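Local coordinates for protein endoglucanase (Fervidobacterium pennivorans DSM 9078, PDB 6KDD) that probably hydrolyses beta-glucosidic linkages as a glycoside hydrolase family 5 (cellulase A) enzyme, at residues S12-N17 / K196-V200. Numbering follows the deposited sequence.
Sequences SALEYN and KRIIV
Arg197 reaches across to the first turn of helix 13-20 and lays its guanidinium against Ser12 and Tyr16. Its chain starts with CG anti to the carbonyl carbon (chi1 -75°) and bends again at chi2, which carries the head group back over Lys196. There NH1 donates to Lys196 O at 3.2 Å, a somewhat bent bond arriving from above the carbonyl plane, which probably limits rotation of the guanidinium. One face of the group takes the ring carbon CE2 of Tyr16, which lies 3.8 Å from Arg197 NE, displaced toward the rim; the two planes are 42° apart, so this is oblique packing and not a parallel stack. Ser12 CB approaches Arg197 NH1 to 3.5 Å. Farther out, the Tyr16 hydroxyl is hydrogen-bonded to Glu135. A leucine in place of Arg197 would probably leave Lys196 O without this donor and Tyr16 CE2 without the flat guanidinium face against it.

The methyl of Ala13 sits against the backbone where the chain enters strand 198-204, 3.5 Å from Lys196 O. This is the sixth strand of the eight-stranded parallel TIM barrel, met here at its N-terminal end by the short helix 13-20 that precedes the first strand, 22-25. The helix and strand segments cross at 60°, with 8.7 Å between their axes.

Deeper in, Ile199 points at the helix, and its CD1 rests 3.8 Å from Asn17 CA. Its other branch, CG2, lies 3.7 Å from Asn17 OD1. Against the methyls of Ile199 the amide makes van der Waals contact alone, while Ser289 OG and Ile256 O, beyond the two segments, hold its polar atoms OD1 and ND2.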
loop_
_atom_site.group_PDB
_atom_site.type_symbol
_atom_site.label_atom_id
_atom_site.label_comp_id
_atom_site.label_asym_id
_atom_site.label_seq_id
_atom_site.Cartn_x
_atom_site.Cartn_y
_atom_site.Cartn_z
ATOM N N SER A 12 15.373 -14.464 -5.259
ATOM C CA SER A 12 15.894 -13.097 -5.165
ATOM C C SER A 12 14.755 -12.102 -4.920
ATOM O O SER A 12 14.980 -11.089 -4.258
ATOM C CB SER A 12 16.680 -12.727 -6.388
ATOM O OG SER A 12 17.439 -11.548 -6.145
ATOM N N ALA A 13 13.549 -12.383 -5.454
ATOM C CA ALA A 13 12.365 -11.593 -5.119
ATOM C C ALA A 13 12.169 -11.587 -3.597
ATOM O O ALA A 13 11.808 -10.565 -2.988
ATOM C CB ALA A 13 11.155 -12.102 -5.855
ATOM N N LEU A 14 12.504 -12.718 -2.959
ATOM C CA LEU A 14 12.307 -12.860 -1.526
ATOM C C LEU A 14 13.284 -11.946 -0.800
ATOM O O LEU A 14 12.978 -11.460 0.286
ATOM C CB LEU A 14 12.502 -14.322 -1.110
ATOM C CG LEU A 14 11.228 -15.171 -0.961
ATOM C CD1 LEU A 14 10.501 -15.359 -2.288
ATOM C CD2 LEU A 14 11.570 -16.532 -0.363
ATOM N N GLU A 15 14.471 -11.752 -1.392
ATOM C CA GLU A 15 15.473 -10.925 -0.744
ATOM C C GLU A 15 15.052 -9.449 -0.828
ATOM O O GLU A 15 15.289 -8.694 0.118
ATOM C CB GLU A 15 16.879 -11.274 -1.257
ATOM C CG GLU A 15 17.380 -12.614 -0.717
ATOM C CD GLU A 15 17.838 -12.517 0.737
ATOM O OE1 GLU A 15 18.803 -11.762 1.004
ATOM O OE2 GLU A 15 17.227 -13.167 1.619
ATOM N N TYR A 16 14.391 -9.073 -1.933
ATOM C CA TYR A 16 13.823 -7.739 -2.124
ATOM C C TYR A 16 12.681 -7.457 -1.132
ATOM O O TYR A 16 12.614 -6.378 -0.528
ATOM C CB TYR A 16 13.358 -7.537 -3.571
ATOM C CG TYR A 16 14.492 -7.230 -4.516
ATOM C CD1 TYR A 16 15.058 -5.965 -4.568
ATOM C CD2 TYR A 16 15.055 -8.236 -5.292
ATOM C CE1 TYR A 16 16.138 -5.695 -5.396
ATOM C CE2 TYR A 16 16.128 -7.982 -6.134
ATOM C CZ TYR A 16 16.679 -6.711 -6.173
ATOM O OH TYR A 16 17.734 -6.466 -7.000
ATOM N N ASN A 17 11.815 -8.463 -0.924
ATOM C CA ASN A 17 10.700 -8.328 -0.008
ATOM C C ASN A 17 11.260 -7.996 1.359
ATOM O O ASN A 17 10.682 -7.211 2.116
ATOM C CB ASN A 17 9.889 -9.620 0.105
ATOM C CG ASN A 17 8.514 -9.377 0.687
ATOM O OD1 ASN A 17 7.906 -8.341 0.402
ATOM N ND2 ASN A 17 8.008 -10.332 1.459
ATOM N N LYS A 196 10.163 -12.970 -12.332
ATOM C CA LYS A 196 10.830 -13.287 -11.084
ATOM C C LYS A 196 11.039 -12.025 -10.245
ATOM O O LYS A 196 11.776 -12.053 -9.261
ATOM C CB LYS A 196 12.110 -14.091 -11.350
ATOM C CG LYS A 196 11.912 -15.311 -12.242
ATOM C CD LYS A 196 10.853 -16.276 -11.724
ATOM C CE LYS A 196 10.313 -17.222 -12.782
ATOM N NZ LYS A 196 11.398 -17.919 -13.519
ATOM N N ARG A 197 10.422 -10.914 -10.651
ATOM C CA ARG A 197 10.649 -9.667 -9.931
ATOM C C ARG A 197 9.314 -9.024 -9.577
ATOM O O ARG A 197 9.146 -7.812 -9.738
ATOM C CB ARG A 197 11.519 -8.711 -10.747
ATOM C CG ARG A 197 12.986 -9.114 -10.778
ATOM C CD ARG A 197 13.664 -8.767 -9.472
ATOM N NE ARG A 197 15.078 -9.039 -9.598
ATOM C CZ ARG A 197 15.622 -10.229 -9.386
ATOM N NH1 ARG A 197 14.871 -11.255 -9.013
ATOM N NH2 ARG A 197 16.924 -10.387 -9.537
ATOM N N ILE A 198 8.388 -9.859 -9.089
ATOM C CA ILE A 198 7.105 -9.363 -8.614
ATOM C C ILE A 198 6.910 -9.781 -7.159
ATOM O O ILE A 198 7.472 -10.777 -6.667
ATOM C CB ILE A 198 5.892 -9.732 -9.503
ATOM C CG1 ILE A 198 5.725 -11.244 -9.667
ATOM C CG2 ILE A 198 5.884 -8.995 -10.840
ATOM C CD1 ILE A 198 4.386 -11.657 -10.263
ATOM N N ILE A 199 6.097 -8.964 -6.467
ATOM C CA ILE A 199 5.679 -9.230 -5.102
ATOM C C ILE A 199 4.165 -9.044 -5.080
ATOM O O ILE A 199 3.620 -8.122 -5.666
ATOM C CB ILE A 199 6.435 -8.364 -4.058
ATOM C CG1 ILE A 199 7.934 -8.687 -4.041
ATOM C CG2 ILE A 199 5.847 -8.512 -2.655
ATOM C CD1 ILE A 199 8.795 -7.703 -3.265
ATOM N N VAL A 200 3.472 -9.999 -4.466
ATOM C CA VAL A 200 2.019 -9.921 -4.436
ATOM C C VAL A 200 1.636 -9.215 -3.134
ATOM O O VAL A 200 2.246 -9.457 -2.091
ATOM C CB VAL A 200 1.405 -11.335 -4.521
ATOM C CG1 VAL A 200 -0.090 -11.295 -4.278
ATOM C CG2 VAL A 200 1.688 -11.927 -5.906
#